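Local coordinates for protein putative S41 protease (PDB 3K50) that probably hydrolyses peptide bonds as a PDZ-containing serine peptidase of family S41, although its function has not been established, at residues 101-105 against 106-110; 115-119 against 120-124; 243-246 against 247-251; 388-391 against 392-396. All coordinates share one frame; numbering follows the deposited sequence.

Contact 1. Residues 101-105 against 106-110; sequences SPAEE and AGLQR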
loop_
_atom_site.group_PDB
_atom_site.type_symbol
_atom_site.label_atom_id
_atom_site.label_comp_id
_atom_site.label_asym_id
_atom_site.label_seq_id
_atom_site.Cartn_x
_atom_site.Cartn_y
_atom_site.Cartn_z
ATOM N N SER A 101 -5.703 11.742 -13.772
ATOM C CA SER A 101 -6.116 10.653 -14.639
ATOM C C SER A 101 -7.392 10.957 -15.418
ATOM O O SER A 101 -8.065 11.927 -15.139
ATOM C CB SER A 101 -6.397 9.421 -13.768
ATOM O OG SER A 101 -7.451 9.630 -12.824
ATOM N N PRO A 102 -7.703 10.134 -16.432
ATOM C CA PRO A 102 -9.001 10.173 -17.071
ATOM C C PRO A 102 -10.175 10.132 -16.069
ATOM O O PRO A 102 -11.150 10.851 -16.262
ATOM C CB PRO A 102 -9.005 8.876 -17.915
ATOM C CG PRO A 102 -7.618 8.662 -18.277
ATOM C CD PRO A 102 -6.808 9.161 -17.086
ATOM N N ALA A 103 -10.074 9.319 -15.018
ATOM C CA ALA A 103 -11.134 9.208 -13.998
ATOM C C ALA A 103 -11.395 10.567 -13.312
ATOM O O ALA A 103 -12.542 11.051 -13.169
ATOM C CB ALA A 103 -10.748 8.107 -12.927
ATOM N N GLU A 104 -10.307 11.213 -12.933
ATOM C CA GLU A 104 -10.375 12.501 -12.266
ATOM C C GLU A 104 -10.928 13.598 -13.194
ATOM O O GLU A 104 -11.732 14.433 -12.762
ATOM C CB GLU A 104 -9.024 12.924 -11.741
ATOM C CG GLU A 104 -9.163 14.126 -10.824
ATOM C CD GLU A 104 -7.881 14.469 -10.141
ATOM O OE1 GLU A 104 -6.997 15.000 -10.840
ATOM O OE2 GLU A 104 -7.781 14.221 -8.909
ATOM N N GLU A 105 -10.539 13.544 -14.465
ATOM C CA GLU A 105 -11.043 14.476 -15.459
ATOM C C GLU A 105 -12.528 14.238 -15.683
ATOM O O GLU A 105 -13.257 15.191 -16.004
ATOM C CB GLU A 105 -10.259 14.333 -16.777
ATOM C CG GLU A 105 -8.770 14.723 -16.598
ATOM C CD GLU A 105 -7.840 14.242 -17.697
ATOM O OE1 GLU A 105 -8.292 13.581 -18.678
ATOM O OE2 GLU A 105 -6.621 14.533 -17.541
ATOM N N ALA A 106 -12.980 12.989 -15.510
ATOM C CA ALA A 106 -14.392 12.644 -15.656
ATOM C C ALA A 106 -15.270 13.159 -14.509
ATOM O O ALA A 106 -16.504 13.033 -14.582
ATOM C CB ALA A 106 -14.540 11.151 -15.750
ATOM N N GLY A 107 -14.639 13.675 -13.448
ATOM C CA GLY A 107 -15.322 14.186 -12.247
ATOM C C GLY A 107 -15.582 13.085 -11.225
ATOM O O GLY A 107 -16.444 13.219 -10.354
ATOM N N LEU A 108 -14.838 11.987 -11.312
ATOM C CA LEU A 108 -15.095 10.847 -10.442
ATOM C C LEU A 108 -14.336 10.974 -9.130
ATOM O O LEU A 108 -13.251 11.564 -9.057
ATOM C CB LEU A 108 -14.770 9.536 -11.148
ATOM C CG LEU A 108 -15.549 9.083 -12.392
ATOM C CD1 LEU A 108 -14.885 7.851 -12.956
ATOM C CD2 LEU A 108 -16.999 8.808 -12.052
ATOM N N GLN A 109 -14.927 10.400 -8.091
ATOM C CA GLN A 109 -14.381 10.444 -6.759
ATOM C C GLN A 109 -14.646 9.143 -6.055
ATOM O O GLN A 109 -15.602 8.446 -6.374
ATOM C CB GLN A 109 -15.114 11.508 -5.918
ATOM C CG GLN A 109 -14.995 12.915 -6.376
ATOM C CD GLN A 109 -15.555 13.860 -5.363
ATOM O OE1 GLN A 109 -15.028 13.987 -4.250
ATOM N NE2 GLN A 109 -16.631 14.509 -5.721
ATOM N N ARG A 110 -13.842 8.845 -5.066
ATOM C CA ARG A 110 -14.126 7.731 -4.166
ATOM C C ARG A 110 -15.532 7.875 -3.572
ATOM O O ARG A 110 -15.890 8.960 -3.071
ATOM C CB ARG A 110 -13.054 7.721 -3.070
ATOM C CG ARG A 110 -13.332 6.723 -1.978
ATOM C CD ARG A 110 -12.276 6.757 -0.953
ATOM N NE ARG A 110 -12.686 5.988 0.272
ATOM C CZ ARG A 110 -12.349 4.735 0.504
ATOM N NH1 ARG A 110 -11.614 4.080 -0.362
ATOM N NH2 ARG A 110 -12.731 4.124 1.593
HETATM O O HOH W 1 -12.589 14.213 -10.065
#

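Contact 2. Residues 115-119 against 120-124; sequences MMMNG and DYITK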
loop_
_atom_site.group_PDB
_atom_site.type_symbol
_atom_site.label_atom_id
_atom_site.label_comp_id
_atom_site.label_asym_id
_atom_site.label_seq_id
_atom_site.Cartn_x
_atom_site.Cartn_y
_atom_site.Cartn_z
HETATM N N MSE A 115 -22.414 2.733 -12.851
HETATM C CA MSE A 115 -23.612 1.883 -13.040
HETATM C C MSE A 115 -23.843 1.387 -14.474
HETATM O O MSE A 115 -24.459 0.327 -14.664
HETATM C CB MSE A 115 -24.862 2.625 -12.588
HETATM C CG MSE A 115 -24.810 3.082 -11.160
HETATM SE SE MSE A 115 -26.372 4.049 -10.651
HETATM C CE MSE A 115 -27.632 2.548 -10.253
HETATM N N MSE A 116 -23.409 2.178 -15.466
HETATM C CA MSE A 116 -23.505 1.813 -16.893
HETATM C C MSE A 116 -22.341 2.383 -17.656
HETATM O O MSE A 116 -21.786 3.420 -17.257
HETATM C CB MSE A 116 -24.748 2.411 -17.511
HETATM C CG MSE A 116 -25.984 2.142 -16.720
HETATM SE SE MSE A 116 -26.740 0.426 -16.995
HETATM C CE MSE A 116 -28.017 1.238 -18.235
HETATM N N MSE A 117 -21.952 1.693 -18.733
HETATM C CA MSE A 117 -20.926 2.168 -19.660
HETATM C C MSE A 117 -21.522 2.167 -21.045
HETATM O O MSE A 117 -21.893 1.121 -21.571
HETATM C CB MSE A 117 -19.691 1.292 -19.650
HETATM C CG MSE A 117 -18.917 1.398 -18.417
HETATM SE SE MSE A 117 -17.158 0.587 -18.574
HETATM C CE MSE A 117 -17.673 -1.340 -18.775
ATOM N N ASN A 118 -21.601 3.342 -21.648
ATOM C CA ASN A 118 -22.208 3.479 -22.987
ATOM C C ASN A 118 -23.531 2.732 -23.122
ATOM O O ASN A 118 -23.735 1.950 -24.061
ATOM C CB ASN A 118 -21.216 3.057 -24.073
ATOM C CG ASN A 118 -20.146 4.107 -24.292
ATOM O OD1 ASN A 118 -19.084 4.024 -23.699
ATOM N ND2 ASN A 118 -20.469 5.167 -25.074
ATOM N N GLY A 119 -24.420 2.970 -22.155
ATOM C CA GLY A 119 -25.747 2.362 -22.142
ATOM C C GLY A 119 -25.827 0.881 -21.810
ATOM O O GLY A 119 -26.908 0.343 -21.773
ATOM N N ASP A 120 -24.710 0.210 -21.545
ATOM C CA ASP A 120 -24.752 -1.207 -21.233
ATOM C C ASP A 120 -24.314 -1.486 -19.790
ATOM O O ASP A 120 -23.459 -0.789 -19.231
ATOM C CB ASP A 120 -23.826 -1.974 -22.180
ATOM C CG ASP A 120 -24.261 -1.914 -23.640
ATOM O OD1 ASP A 120 -25.284 -1.271 -23.980
ATOM O OD2 ASP A 120 -23.551 -2.536 -24.454
ATOM N N TYR A 121 -24.864 -2.546 -19.211
ATOM C CA TYR A 121 -24.546 -2.937 -17.846
ATOM C C TYR A 121 -23.125 -3.448 -17.709
ATOM O O TYR A 121 -22.477 -3.801 -18.690
ATOM C CB TYR A 121 -25.515 -4.016 -17.364
ATOM C CG TYR A 121 -26.913 -3.492 -17.181
ATOM C CD1 TYR A 121 -27.239 -2.701 -16.086
ATOM C CD2 TYR A 121 -27.905 -3.782 -18.096
ATOM C CE1 TYR A 121 -28.512 -2.207 -15.914
ATOM C CE2 TYR A 121 -29.189 -3.299 -17.929
ATOM C CZ TYR A 121 -29.485 -2.512 -16.842
ATOM O OH TYR A 121 -30.765 -2.030 -16.686
ATOM N N ILE A 122 -22.617 -3.419 -16.495
ATOM C CA ILE A 122 -21.305 -3.988 -16.244
ATOM C C ILE A 122 -21.591 -5.415 -15.813
ATOM O O ILE A 122 -22.367 -5.659 -14.893
ATOM C CB ILE A 122 -20.506 -3.265 -15.168
ATOM C CG1 ILE A 122 -20.388 -1.753 -15.503
ATOM C CG2 ILE A 122 -19.162 -3.928 -15.059
ATOM C CD1 ILE A 122 -19.750 -0.892 -14.362
ATOM N N THR A 123 -20.977 -6.352 -16.526
ATOM C CA THR A 123 -21.130 -7.761 -16.302
ATOM C C THR A 123 -19.712 -8.299 -16.140
ATOM O O THR A 123 -18.741 -7.605 -16.489
ATOM C CB THR A 123 -21.769 -8.415 -17.541
ATOM O OG1 THR A 123 -20.819 -8.413 -18.626
ATOM C CG2 THR A 123 -23.073 -7.661 -17.994
ATOM N N LYS A 124 -19.576 -9.524 -15.635
ATOM C CA LYS A 124 -18.245 -10.133 -15.470
ATOM C C LYS A 124 -17.482 -10.244 -16.808
ATOM O O LYS A 124 -16.228 -10.127 -16.845
ATOM C CB LYS A 124 -18.349 -11.493 -14.763
ATOM C CG LYS A 124 -18.552 -11.399 -13.261
ATOM C CD LYS A 124 -17.247 -11.030 -12.558
ATOM C CE LYS A 124 -17.395 -10.918 -11.054
ATOM N NZ LYS A 124 -16.069 -10.580 -10.419
HETATM O O HOH W 2 -24.226 -2.259 -14.378
#

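Contact 3. Residues 243-246 against 247-251; sequences QLLC and TMLAP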
loop_
_atom_site.group_PDB
_atom_site.type_symbol
_atom_site.label_atom_id
_atom_site.label_comp_id
_atom_site.label_asym_id
_atom_site.label_seq_id
_atom_site.Cartn_x
_atom_site.Cartn_y
_atom_site.Cartn_z
ATOM N N GLN A 243 12.041 4.827 7.062
ATOM C CA GLN A 243 12.881 5.462 8.044
ATOM C C GLN A 243 12.592 6.933 8.072
ATOM O O GLN A 243 12.541 7.505 9.130
ATOM C CB GLN A 243 14.366 5.214 7.725
ATOM C CG GLN A 243 15.315 5.788 8.783
ATOM C CD GLN A 243 16.772 5.679 8.397
ATOM O OE1 GLN A 243 17.086 5.499 7.222
ATOM N NE2 GLN A 243 17.667 5.838 9.373
ATOM N N LEU A 244 12.488 7.562 6.913
ATOM C CA LEU A 244 12.173 9.006 6.848
ATOM C C LEU A 244 10.837 9.337 7.569
ATOM O O LEU A 244 10.793 10.179 8.475
ATOM C CB LEU A 244 12.119 9.485 5.383
ATOM C CG LEU A 244 11.644 10.939 5.130
ATOM C CD1 LEU A 244 12.516 11.959 5.852
ATOM C CD2 LEU A 244 11.527 11.293 3.671
ATOM N N LEU A 245 9.786 8.599 7.202
ATOM C CA LEU A 245 8.445 8.737 7.778
ATOM C C LEU A 245 8.478 8.574 9.322
ATOM O O LEU A 245 7.954 9.397 10.095
ATOM C CB LEU A 245 7.509 7.705 7.133
ATOM C CG LEU A 245 6.049 7.750 7.569
ATOM C CD1 LEU A 245 5.388 9.196 7.354
ATOM C CD2 LEU A 245 5.231 6.627 6.910
ATOM N N CYS A 246 9.093 7.503 9.791
ATOM C CA CYS A 246 9.203 7.300 11.224
ATOM C C CYS A 246 9.921 8.385 11.939
ATOM O O CYS A 246 9.522 8.770 13.033
ATOM C CB CYS A 246 9.956 6.011 11.506
ATOM S SG CYS A 246 8.993 4.510 11.068
ATOM N N THR A 247 11.014 8.869 11.332
ATOM C CA THR A 247 11.844 9.878 11.952
ATOM C C THR A 247 10.995 11.138 12.175
ATOM O O THR A 247 11.114 11.815 13.185
ATOM C CB THR A 247 13.141 10.090 11.092
ATOM O OG1 THR A 247 14.005 8.921 11.217
ATOM C CG2 THR A 247 13.925 11.389 11.491
HETATM N N MSE A 248 10.094 11.418 11.239
HETATM C CA MSE A 248 9.315 12.642 11.307
HETATM C C MSE A 248 8.065 12.541 12.211
HETATM O O MSE A 248 7.554 13.574 12.664
HETATM C CB MSE A 248 8.986 13.137 9.894
HETATM C CG MSE A 248 10.191 13.665 9.095
HETATM SE SE MSE A 248 9.881 14.663 7.486
HETATM C CE MSE A 248 8.961 13.339 6.550
ATOM N N LEU A 249 7.596 11.336 12.518
ATOM C CA LEU A 249 6.425 11.162 13.404
ATOM C C LEU A 249 6.825 11.047 14.861
ATOM O O LEU A 249 6.090 11.472 15.727
ATOM C CB LEU A 249 5.642 9.890 13.037
ATOM C CG LEU A 249 4.922 9.824 11.706
ATOM C CD1 LEU A 249 4.537 8.403 11.240
ATOM C CD2 LEU A 249 3.624 10.732 11.870
ATOM N N ALA A 250 8.041 10.568 15.116
ATOM C CA ALA A 250 8.420 10.141 16.439
ATOM C C ALA A 250 8.526 11.241 17.491
ATOM O O ALA A 250 8.707 12.427 17.152
ATOM C CB ALA A 250 9.741 9.419 16.365
ATOM N N PRO A 251 8.461 10.851 18.768
ATOM C CA PRO A 251 8.762 11.858 19.779
ATOM C C PRO A 251 10.184 12.349 19.568
ATOM O O PRO A 251 11.115 11.544 19.307
ATOM C CB PRO A 251 8.704 11.071 21.094
ATOM C CG PRO A 251 7.887 9.842 20.801
ATOM C CD PRO A 251 8.113 9.532 19.362
#

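Contact 4. Residues 388-391 against 392-396; sequences TLLN and AALKI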
loop_
_atom_site.group_PDB
_atom_site.type_symbol
_atom_site.label_atom_id
_atom_site.label_comp_id
_atom_site.label_asym_id
_atom_site.label_seq_id
_atom_site.Cartn_x
_atom_site.Cartn_y
_atom_site.Cartn_z
ATOM N N THR A 388 -15.488 6.441 7.120
ATOM C CA THR A 388 -15.478 5.407 8.183
ATOM C C THR A 388 -14.199 5.325 9.060
ATOM O O THR A 388 -14.270 5.571 10.260
ATOM C CB THR A 388 -15.825 4.022 7.603
ATOM O OG1 THR A 388 -17.008 4.147 6.791
ATOM C CG2 THR A 388 -16.068 2.981 8.683
ATOM N N LEU A 389 -13.044 4.987 8.464
ATOM C CA LEU A 389 -11.871 4.711 9.281
ATOM C C LEU A 389 -11.324 5.989 9.894
ATOM O O LEU A 389 -10.920 5.973 11.039
ATOM C CB LEU A 389 -10.779 3.920 8.514
ATOM C CG LEU A 389 -11.190 2.657 7.757
ATOM C CD1 LEU A 389 -9.944 1.909 7.118
ATOM C CD2 LEU A 389 -11.975 1.742 8.658
ATOM N N LEU A 390 -11.372 7.115 9.175
ATOM C CA LEU A 390 -10.866 8.362 9.776
ATOM C C LEU A 390 -11.822 8.786 10.899
ATOM O O LEU A 390 -11.395 9.142 11.932
ATOM C CB LEU A 390 -10.701 9.471 8.739
ATOM C CG LEU A 390 -10.501 10.921 9.252
ATOM C CD1 LEU A 390 -9.236 11.013 10.113
ATOM C CD2 LEU A 390 -10.443 11.881 8.114
ATOM N N ASN A 391 -13.123 8.698 10.674
ATOM C CA ASN A 391 -14.094 9.035 11.697
ATOM C C ASN A 391 -13.859 8.214 12.971
ATOM O O ASN A 391 -14.000 8.717 14.077
ATOM C CB ASN A 391 -15.511 8.792 11.212
ATOM C CG ASN A 391 -16.532 9.336 12.177
ATOM O OD1 ASN A 391 -17.069 8.596 12.961
ATOM N ND2 ASN A 391 -16.703 10.647 12.195
ATOM N N ALA A 392 -13.549 6.934 12.807
ATOM C CA ALA A 392 -13.292 6.052 13.960
ATOM C C ALA A 392 -12.128 6.570 14.786
ATOM O O ALA A 392 -12.214 6.622 16.026
ATOM C CB ALA A 392 -13.036 4.593 13.508
ATOM N N ALA A 393 -11.021 6.910 14.121
ATOM C CA ALA A 393 -9.860 7.422 14.774
ATOM C C ALA A 393 -10.209 8.685 15.530
ATOM O O ALA A 393 -9.820 8.856 16.678
ATOM C CB ALA A 393 -8.740 7.751 13.759
ATOM N N LEU A 394 -10.910 9.583 14.866
ATOM C CA LEU A 394 -11.282 10.865 15.502
ATOM C C LEU A 394 -12.144 10.656 16.739
ATOM O O LEU A 394 -12.000 11.369 17.715
ATOM C CB LEU A 394 -11.998 11.760 14.518
ATOM C CG LEU A 394 -11.180 12.244 13.296
ATOM C CD1 LEU A 394 -12.158 12.905 12.288
ATOM C CD2 LEU A 394 -10.056 13.186 13.666
ATOM N N LYS A 395 -13.050 9.692 16.692
ATOM C CA LYS A 395 -13.879 9.414 17.835
ATOM C C LYS A 395 -13.060 8.764 18.952
ATOM O O LYS A 395 -13.223 9.097 20.141
ATOM C CB LYS A 395 -15.078 8.510 17.469
ATOM C CG LYS A 395 -16.217 9.185 16.632
ATOM C CD LYS A 395 -17.409 8.179 16.560
ATOM C CE LYS A 395 -18.600 8.563 15.628
ATOM N NZ LYS A 395 -18.719 10.013 15.456
ATOM N N ILE A 396 -12.225 7.803 18.594
ATOM C CA ILE A 396 -11.424 7.099 19.601
ATOM C C ILE A 396 -10.487 8.068 20.348
ATOM O O ILE A 396 -10.437 8.039 21.547
ATOM C CB ILE A 396 -10.641 5.952 18.985
ATOM C CG1 ILE A 396 -11.616 4.800 18.677
ATOM C CG2 ILE A 396 -9.538 5.443 19.940
ATOM C CD1 ILE A 396 -11.267 3.956 17.401
#

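Contact 1. Residues 101-105 against 106-110
A single turn of helix, 102-105, ends in a Schellman motif in which Ala103 and Glu104 offer their carbonyls to Leu108 and Gly107. Leu108 N donates to Ala103 O at 3.1 Å, fairly straight at 157°. Gly107 N bonds Glu104 O, but comes from above the carbonyl plane, away from its lone pairs. The reversal rests on Gly107, whose phi of +87° takes the chain out of the helix. Just before it, Ala106 N bonds Pro102 O at 2.9 Å and adds a weak bond to Ala103 O. Such a Ser-Pro-Ala-Glu-Glu-Ala-Gly-Leu run is familiar from protease PDZ domains, and here it links strands 90-97 and 113-117. Ser101 forms the N-cap: its OG accepts from Glu104 N at 3.3 Å and also bonds Val98 O. Across the turn Ala103 CB meets Leu108 CD1 at 4.1 Å. With CG anti to its carbonyl carbon (chi1 -64°), Leu108 lies alongside Ala103 O, its CB 3.4 Å from that oxygen; Leu108 also rests on Ile94 and Ala103 on Val97, both of strand 90-97. One water donates to both Glu104 O (2.8 Å) and Leu108 O (2.9 Å), and Glu105 reaches out to a salt bridge with Arg169.

Contact 2. Residues 115-119 against 120-124
Met116, a selenomethionine, lays its selenium over one face of the Tyr121 ring, with SE 3.7 Å from the ring centroid and 32° off the normal. The overlap favours one side of the ring, because SE comes closest to Tyr121 CD1, at 3.3 Å. The two side chains run side by side in the same direction, and bends at chi2 (-81°) and chi3 carry SE over the ring while CE sits above its rim. Met117 and Asp120 form an antiparallel hydrogen-bonded pair. Met117 N gives Asp120 O an almost straight bond of 2.9 Å, 172° at the hydrogen. The return bond runs from Asp120 N to Met117 O at 3.0 Å. On the side opposite Met116, Met117 CE touches Ile122 CG1 at 4.3 Å, and both residues pack on Leu130. Beyond this bridge, a water lies in plane at the edge of the Tyr121 ring and accepts from Ile122 N at 2.9 Å, with Met115 O also in its reach. Asn118 OD1 is held by Arg136 and by the backbone of Gln137, while Met115 and Met116 face Gln139 as a classic beta bulge. Asn118 and Gly119, both with positive phi, occupy the corners of a type I' beta turn, the tight two-residue turn that Asn-Gly pairs commonly make, here following a strand of the PDZ-like domain.

Contact 3. Residues 243-246 against 247-251
The peptide carbonyl plane of Gln243 is approached from both faces by one residue: Thr247 N comes from one side and Thr247 OG1 from the other, both bonding Gln243 O. This is the serine/threonine side-chain-to-backbone bond of an alpha-helix, here in the closing turns of helix 239-249 in the peptidase S41 region, which belongs to the ClpP/crotonase clan. Thr247 N lies 3.0 Å from Gln243 O, and Thr247 OG1 2.9 Å from it. OG1 can reach back because it stands anti to its own carbonyl carbon (chi1 -71°), beside the backbone N. The same hydroxyl accepts from Asn278 N, so its rotation is fixed by a bond given and a bond received. The flat amide of Gln243 turns elsewhere, with NE2 donating to Thr276 O. Along the other sides of the helix the contacts are apolar. The selenomethionine Met248 bends at chi3 so that CE rests on the branch point of Leu244, 3.9 Å from Leu244 CG. Leu245 CG and Leu249 CD1 meet in the same i to i+4 manner at 4.0 Å, and these two leucines, with Met248, press on Phe216 of helix 207-221. Leu245 and Leu249 also touch Leu229 of strand 226-230, while Cys246 faces helix 304-312. Toward the C-terminal end the bonding shifts partly to the i to i+3 pattern: Leu249 N bonds Cys246 O at 3.2 Å and only weakly Leu245 O, while Ala250 N gives Cys246 O a weak bond and Ala250 CB lies 3.4 Å from that oxygen.

Contact 4. Residues 388-391 against 392-396
From Thr388 to Lys395 the backbone is regular alpha-helix, with Ala392, Ala393, Leu394 and Lys395 each donating N-H to the carbonyl four residues back. The straightest of these bonds runs from Leu394 N to Leu390 O, at 3.0 Å and 169° at the hydrogen. Ahead of them, Glu387 accepts from the amides of Leu389 and Leu390 through its carboxylate. Leu390 and Leu394 slant across each other on one flank, with Leu390 CD1 3.9 Å from Leu394 CG. Leu394 CG also lies 3.4 Å from Leu390 O, since its chi1 of -65° holds CG beside the backbone N and so over the preceding turn. Leu390 instead sends CG anti to N, chi1 166°, and the two branches converge. This pair packs against strand 176-184, through Ile182 and Trp184. Ala392 and Ala393 present only methyl groups to Ile321 of strand 317-322, Ala393 also touching Tyr294, so the helix can lie close on the mixed sheet. The partly exposed flank is polar. There Lys395 swings its outer chain across the amide of Asn391, with CE 3.1 Å from Asn391 OD1. Lys395 NZ is 3.3 Å from that oxygen, but the angle is too poor for a hydrogen bond. Asn391 ND2 donates to Thr385 O, which holds the amide at the start of the helix. The chemistry thus divides by side: apolar groups face the sheet, and on the outer flank the lysine's attraction to the amide oxygen is probably electrostatic and weak, with the backbone bonds carrying the local order.

Contacts 1 and 2 follow one another within the PDZ range, their centres 18 Å apart; contact 1 leads into strand 113-117 and contact 2 lies at its far end. Each is a chain reversal, only partly buried, that uses glycine with positive phi, with a water beside the backbone bonds. Contacts 3 and 4 are buried stretches of helix, 22 Å apart between centres, and both pack on the mixed sheet. There i to i+4 apolar pairs do much of the packing; the polar groups include a threonine hydroxyl with two bonds in contact 3 and a partly exposed asparagine and lysine in contact 4. Contact 4 comes within about 7 Å of contact 1 by nearest atoms, whereas contacts 2 and 3 lie on opposite sides of the chain's centre.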